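Local coordinates for AB hydrolase-1 domain-containing protein (Thermoplasma acidophilum DSM 1728, PDB 3BDI) that is of uncharacterised function but is probably a hydrolase of the alpha/beta hydrolase superfamily, placed in the ABHD14 family, at residues E7-R19 against P62-Y76. Residues are numbered along the deposited sequence; the frame is centred on the assembly and turned at random.
Sequences EFIDVNGTRVFQR and PDYPGFGRSASSEKY
Arg69 lies along Phe17, the two side chains running the same way. Arg69 CB sits 3.6 Å from Phe17 CB, and Arg69 CD, reached by an extended chain, stands 3.6 Å above the centre of the Phe17 ring in a CH-pi contact; the guanidinium beyond lies far from the ring, at most a weak cation-pi attraction. Phe17 CG, anti to the backbone N (chi1 177°), sets the ring beside Asp63, whose OD2 lies near CD2. That carboxylate is fixed by Arg69 N on OD2 and by Ser40 on OD1. Ser70 OG accepts from Phe17 N at 3.0 Å and donates to Asp63 O, tying the loop's two limbs to strand 14-21. Strands 5-11 and 14-21 form the antiparallel hairpin at one edge of the alpha/beta-hydrolase sheet; Gln18 of its inner strand pairs antiparallel with Pro62, the last residue of strand 57-62, and beyond it the loop returns to the same edge of strand 14-21, where Ala71 N gives a nearly straight bond (175°) to Arg15 O. Toward the type I' turn, Thr14 OG1 and Ser73 OG share a hydrogen bond of 2.9 Å. Beside them, the Tyr76 ring edge receives Val11 O at CE2, 3.5 Å away, while its OH lies in the amide plane of Asn12, accepts from ND2 (3.1 Å) and bonds to Asp92 of helix 83-96. A leucine in place of Tyr76 would probably leave the Asn12 amide and Asp92 without this shared hydroxyl and open a gap beside Val11 CG1.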
loop_
_atom_site.group_PDB
_atom_site.type_symbol
_atom_site.label_atom_id
_atom_site.label_comp_id
_atom_site.label_asym_id
_atom_site.label_seq_id
_atom_site.Cartn_x
_atom_site.Cartn_y
_atom_site.Cartn_z
ATOM N N GLU A 7 13.177 10.738 6.693
ATOM C CA GLU A 7 13.379 12.102 6.226
ATOM C C GLU A 7 12.042 12.734 5.893
ATOM O O GLU A 7 11.001 12.066 5.821
ATOM C CB GLU A 7 14.242 12.116 4.966
ATOM C CG GLU A 7 13.605 11.427 3.782
ATOM C CD GLU A 7 14.512 11.256 2.553
ATOM O OE1 GLU A 7 15.752 11.401 2.688
ATOM O OE2 GLU A 7 13.973 10.924 1.475
ATOM N N PHE A 8 12.048 14.032 5.670
ATOM C CA PHE A 8 10.886 14.750 5.211
ATOM C C PHE A 8 11.111 15.187 3.773
ATOM O O PHE A 8 12.214 15.605 3.405
ATOM C CB PHE A 8 10.568 15.930 6.106
ATOM C CG PHE A 8 10.191 15.535 7.497
ATOM C CD1 PHE A 8 11.152 15.303 8.481
ATOM C CD2 PHE A 8 8.873 15.382 7.832
ATOM C CE1 PHE A 8 10.759 14.872 9.725
ATOM C CE2 PHE A 8 8.500 14.987 9.092
ATOM C CZ PHE A 8 9.466 14.748 10.026
ATOM N N ILE A 9 10.085 14.996 2.953
ATOM C CA ILE A 9 10.068 15.333 1.514
ATOM C C ILE A 9 8.943 16.364 1.300
ATOM O O ILE A 9 7.912 16.348 2.007
ATOM C CB ILE A 9 9.893 14.048 0.621
ATOM C CG1 ILE A 9 10.187 14.350 -0.857
ATOM C CG2 ILE A 9 8.533 13.363 0.852
ATOM C CD1 ILE A 9 10.451 13.135 -1.664
ATOM N N ASP A 10 9.133 17.306 0.372
ATOM C CA ASP A 10 8.062 18.154 -0.068
ATOM C C ASP A 10 7.330 17.496 -1.185
ATOM O O ASP A 10 7.934 17.158 -2.223
ATOM C CB ASP A 10 8.571 19.493 -0.570
ATOM C CG ASP A 10 7.402 20.431 -0.976
ATOM O OD1 ASP A 10 6.698 20.884 -0.065
ATOM O OD2 ASP A 10 7.209 20.650 -2.156
ATOM N N VAL A 11 6.018 17.322 -1.016
ATOM C CA VAL A 11 5.134 16.840 -2.063
ATOM C C VAL A 11 4.181 17.987 -2.392
ATOM O O VAL A 11 3.174 18.225 -1.724
ATOM C CB VAL A 11 4.401 15.531 -1.667
ATOM C CG1 VAL A 11 3.590 15.015 -2.874
ATOM C CG2 VAL A 11 5.425 14.482 -1.190
ATOM N N ASN A 12 4.529 18.761 -3.416
ATOM C CA ASN A 12 3.734 19.907 -3.864
ATOM C C ASN A 12 3.247 20.787 -2.745
ATOM O O ASN A 12 2.106 21.221 -2.734
ATOM C CB ASN A 12 2.594 19.467 -4.778
ATOM C CG ASN A 12 3.103 18.915 -6.072
ATOM O OD1 ASN A 12 3.947 19.541 -6.728
ATOM N ND2 ASN A 12 2.645 17.750 -6.447
ATOM N N GLY A 13 4.136 21.085 -1.814
ATOM C CA GLY A 13 3.842 22.057 -0.767
ATOM C C GLY A 13 3.448 21.442 0.574
ATOM O O GLY A 13 3.304 22.154 1.563
ATOM N N THR A 14 3.309 20.123 0.607
ATOM C CA THR A 14 2.988 19.412 1.850
ATOM C C THR A 14 4.219 18.693 2.346
ATOM O O THR A 14 4.828 17.901 1.591
ATOM C CB THR A 14 1.839 18.429 1.623
ATOM O OG1 THR A 14 0.668 19.174 1.289
ATOM C CG2 THR A 14 1.532 17.597 2.899
ATOM N N ARG A 15 4.566 18.928 3.608
ATOM C CA ARG A 15 5.718 18.309 4.237
ATOM C C ARG A 15 5.426 16.886 4.728
ATOM O O ARG A 15 4.762 16.693 5.744
ATOM C CB ARG A 15 6.231 19.195 5.375
ATOM C CG ARG A 15 7.546 18.782 6.020
ATOM C CD ARG A 15 7.869 19.688 7.129
ATOM N NE ARG A 15 9.154 19.458 7.777
ATOM C CZ ARG A 15 9.317 18.833 8.940
ATOM N NH1 ARG A 15 8.325 18.294 9.597
ATOM N NH2 ARG A 15 10.557 18.746 9.432
ATOM N N VAL A 16 5.922 15.904 3.991
ATOM C CA VAL A 16 5.618 14.501 4.177
ATOM C C VAL A 16 6.793 13.806 4.838
ATOM O O VAL A 16 7.916 13.906 4.350
ATOM C CB VAL A 16 5.319 13.862 2.805
ATOM C CG1 VAL A 16 5.130 12.359 2.919
ATOM C CG2 VAL A 16 4.077 14.511 2.233
ATOM N N PHE A 17 6.540 13.095 5.927
ATOM C CA PHE A 17 7.525 12.195 6.505
ATOM C C PHE A 17 7.538 10.896 5.722
ATOM O O PHE A 17 6.500 10.347 5.390
ATOM C CB PHE A 17 7.176 11.874 7.957
ATOM C CG PHE A 17 8.110 10.878 8.604
ATOM C CD1 PHE A 17 9.397 11.253 8.907
ATOM C CD2 PHE A 17 7.700 9.580 8.927
ATOM C CE1 PHE A 17 10.273 10.362 9.455
ATOM C CE2 PHE A 17 8.556 8.676 9.500
ATOM C CZ PHE A 17 9.866 9.089 9.797
ATOM N N GLN A 18 8.739 10.403 5.421
ATOM C CA GLN A 18 8.861 9.073 4.837
ATOM C C GLN A 18 10.033 8.304 5.346
ATOM O O GLN A 18 11.027 8.866 5.811
ATOM C CB GLN A 18 8.932 9.141 3.288
ATOM C CG GLN A 18 10.233 9.718 2.741
ATOM C CD GLN A 18 10.294 9.685 1.204
ATOM O OE1 GLN A 18 9.338 9.299 0.545
ATOM N NE2 GLN A 18 11.395 10.159 0.618
ATOM N N ARG A 19 9.916 7.002 5.218
ATOM C CA ARG A 19 10.985 6.029 5.478
ATOM C C ARG A 19 11.274 5.286 4.199
ATOM O O ARG A 19 10.359 4.905 3.489
ATOM C CB ARG A 19 10.529 5.054 6.548
ATOM C CG ARG A 19 9.861 5.736 7.742
ATOM C CD ARG A 19 9.418 4.742 8.771
ATOM N NE ARG A 19 10.536 4.243 9.575
ATOM C CZ ARG A 19 10.537 3.054 10.183
ATOM N NH1 ARG A 19 9.560 2.187 9.957
ATOM N NH2 ARG A 19 11.576 2.713 10.945
ATOM N N PRO A 62 5.491 6.538 3.231
ATOM C CA PRO A 62 5.178 7.836 3.858
ATOM C C PRO A 62 4.107 7.748 4.927
ATOM O O PRO A 62 3.303 6.808 4.953
ATOM C CB PRO A 62 4.638 8.638 2.692
ATOM C CG PRO A 62 3.935 7.625 1.850
ATOM C CD PRO A 62 4.651 6.283 2.048
ATOM N N ASP A 63 4.078 8.764 5.787
ATOM C CA ASP A 63 2.884 9.055 6.601
ATOM C C ASP A 63 1.959 9.875 5.710
ATOM O O ASP A 63 2.395 10.868 5.094
ATOM C CB ASP A 63 3.211 9.791 7.870
ATOM C CG ASP A 63 3.966 8.943 8.875
ATOM O OD1 ASP A 63 4.109 7.729 8.681
ATOM O OD2 ASP A 63 4.428 9.537 9.884
ATOM N N TYR A 64 0.716 9.434 5.569
ATOM C CA TYR A 64 -0.261 10.128 4.731
ATOM C C TYR A 64 -0.445 11.539 5.305
ATOM O O TYR A 64 -0.501 11.693 6.505
ATOM C CB TYR A 64 -1.599 9.367 4.665
ATOM C CG TYR A 64 -2.451 9.890 3.500
ATOM C CD1 TYR A 64 -2.187 9.504 2.199
ATOM C CD2 TYR A 64 -3.341 10.908 3.712
ATOM C CE1 TYR A 64 -2.814 10.077 1.159
ATOM C CE2 TYR A 64 -3.991 11.503 2.645
ATOM C CZ TYR A 64 -3.757 11.057 1.381
ATOM O OH TYR A 64 -4.323 11.623 0.294
ATOM N N PRO A 65 -0.572 12.574 4.451
ATOM C CA PRO A 65 -0.874 13.912 4.988
ATOM C C PRO A 65 -2.002 13.925 6.011
ATOM O O PRO A 65 -3.050 13.365 5.756
ATOM C CB PRO A 65 -1.204 14.721 3.716
ATOM C CG PRO A 65 -0.325 14.065 2.657
ATOM C CD PRO A 65 -0.379 12.603 2.971
ATOM N N GLY A 66 -1.765 14.562 7.151
ATOM C CA GLY A 66 -2.729 14.566 8.209
ATOM C C GLY A 66 -2.584 13.462 9.215
ATOM O O GLY A 66 -3.289 13.487 10.246
ATOM N N PHE A 67 -1.631 12.550 9.009
ATOM C CA PHE A 67 -1.420 11.373 9.856
ATOM C C PHE A 67 0.046 11.341 10.262
ATOM O O PHE A 67 0.915 11.895 9.592
ATOM C CB PHE A 67 -1.747 10.075 9.095
ATOM C CG PHE A 67 -3.205 9.923 8.804
ATOM C CD1 PHE A 67 -3.810 10.594 7.735
ATOM C CD2 PHE A 67 -3.991 9.133 9.618
ATOM C CE1 PHE A 67 -5.138 10.437 7.484
ATOM C CE2 PHE A 67 -5.330 8.995 9.347
ATOM C CZ PHE A 67 -5.900 9.687 8.317
ATOM N N GLY A 68 0.356 10.626 11.330
ATOM C CA GLY A 68 1.730 10.415 11.765
ATOM C C GLY A 68 2.478 11.719 11.922
ATOM O O GLY A 68 2.048 12.601 12.650
ATOM N N ARG A 69 3.600 11.820 11.216
ATOM C CA ARG A 69 4.510 12.974 11.274
ATOM C C ARG A 69 4.321 13.945 10.094
ATOM O O ARG A 69 5.035 14.925 10.006
ATOM C CB ARG A 69 5.963 12.497 11.288
ATOM C CG ARG A 69 6.328 11.825 12.588
ATOM C CD ARG A 69 7.686 11.111 12.411
ATOM N NE ARG A 69 8.331 10.936 13.693
ATOM C CZ ARG A 69 8.136 9.912 14.525
ATOM N NH1 ARG A 69 7.241 8.968 14.265
ATOM N NH2 ARG A 69 8.761 9.934 15.702
ATOM N N SER A 70 3.338 13.706 9.231
ATOM C CA SER A 70 3.153 14.515 8.029
ATOM C C SER A 70 2.203 15.678 8.288
ATOM O O SER A 70 1.219 15.580 9.029
ATOM C CB SER A 70 2.625 13.664 6.878
ATOM O OG SER A 70 3.645 12.777 6.441
ATOM N N ALA A 71 2.434 16.769 7.588
ATOM C CA ALA A 71 1.572 17.929 7.729
ATOM C C ALA A 71 0.198 17.633 7.199
ATOM O O ALA A 71 0.041 16.804 6.271
ATOM C CB ALA A 71 2.209 19.119 6.961
ATOM N N SER A 72 -0.793 18.353 7.748
ATOM C CA SER A 72 -2.094 18.405 7.113
ATOM C C SER A 72 -1.983 19.002 5.718
ATOM O O SER A 72 -1.025 19.678 5.383
ATOM C CB SER A 72 -2.992 19.288 7.941
ATOM O OG SER A 72 -3.214 18.720 9.241
ATOM N N SER A 73 -2.966 18.754 4.871
ATOM C CA SER A 73 -2.852 19.154 3.454
ATOM C C SER A 73 -4.212 19.499 2.859
ATOM O O SER A 73 -5.128 18.665 2.878
ATOM C CB SER A 73 -2.233 18.056 2.630
ATOM O OG SER A 73 -2.153 18.456 1.255
ATOM N N GLU A 74 -4.350 20.684 2.266
ATOM C CA GLU A 74 -5.555 20.991 1.525
ATOM C C GLU A 74 -5.655 20.169 0.269
ATOM O O GLU A 74 -6.748 19.716 -0.062
ATOM C CB GLU A 74 -5.626 22.478 1.157
ATOM C CG GLU A 74 -5.762 23.373 2.372
ATOM C CD GLU A 74 -5.655 24.832 2.063
ATOM O OE1 GLU A 74 -6.240 25.286 1.068
ATOM O OE2 GLU A 74 -4.957 25.553 2.813
ATOM N N LYS A 75 -4.550 20.010 -0.451
ATOM C CA LYS A 75 -4.557 19.291 -1.730
ATOM C C LYS A 75 -4.844 17.779 -1.568
ATOM O O LYS A 75 -5.547 17.148 -2.405
ATOM C CB LYS A 75 -3.179 19.485 -2.393
ATOM C CG LYS A 75 -2.998 18.858 -3.754
ATOM C CD LYS A 75 -1.670 19.266 -4.379
ATOM C CE LYS A 75 -1.497 18.607 -5.732
ATOM N NZ LYS A 75 -2.358 19.280 -6.787
ATOM N N TYR A 76 -4.277 17.179 -0.516
ATOM C CA TYR A 76 -4.279 15.722 -0.350
ATOM C C TYR A 76 -5.102 15.241 0.802
ATOM O O TYR A 76 -5.249 14.031 0.983
ATOM C CB TYR A 76 -2.836 15.232 -0.165
ATOM C CG TYR A 76 -1.914 15.581 -1.332
ATOM C CD1 TYR A 76 -2.206 15.164 -2.629
ATOM C CD2 TYR A 76 -0.709 16.285 -1.124
ATOM C CE1 TYR A 76 -1.368 15.492 -3.676
ATOM C CE2 TYR A 76 0.120 16.607 -2.169
ATOM C CZ TYR A 76 -0.186 16.179 -3.434
ATOM O OH TYR A 76 0.688 16.497 -4.468
HETATM O O HOH W 1 0.137 21.078 3.357
HETATM O O HOH W 2 5.802 17.251 8.452
#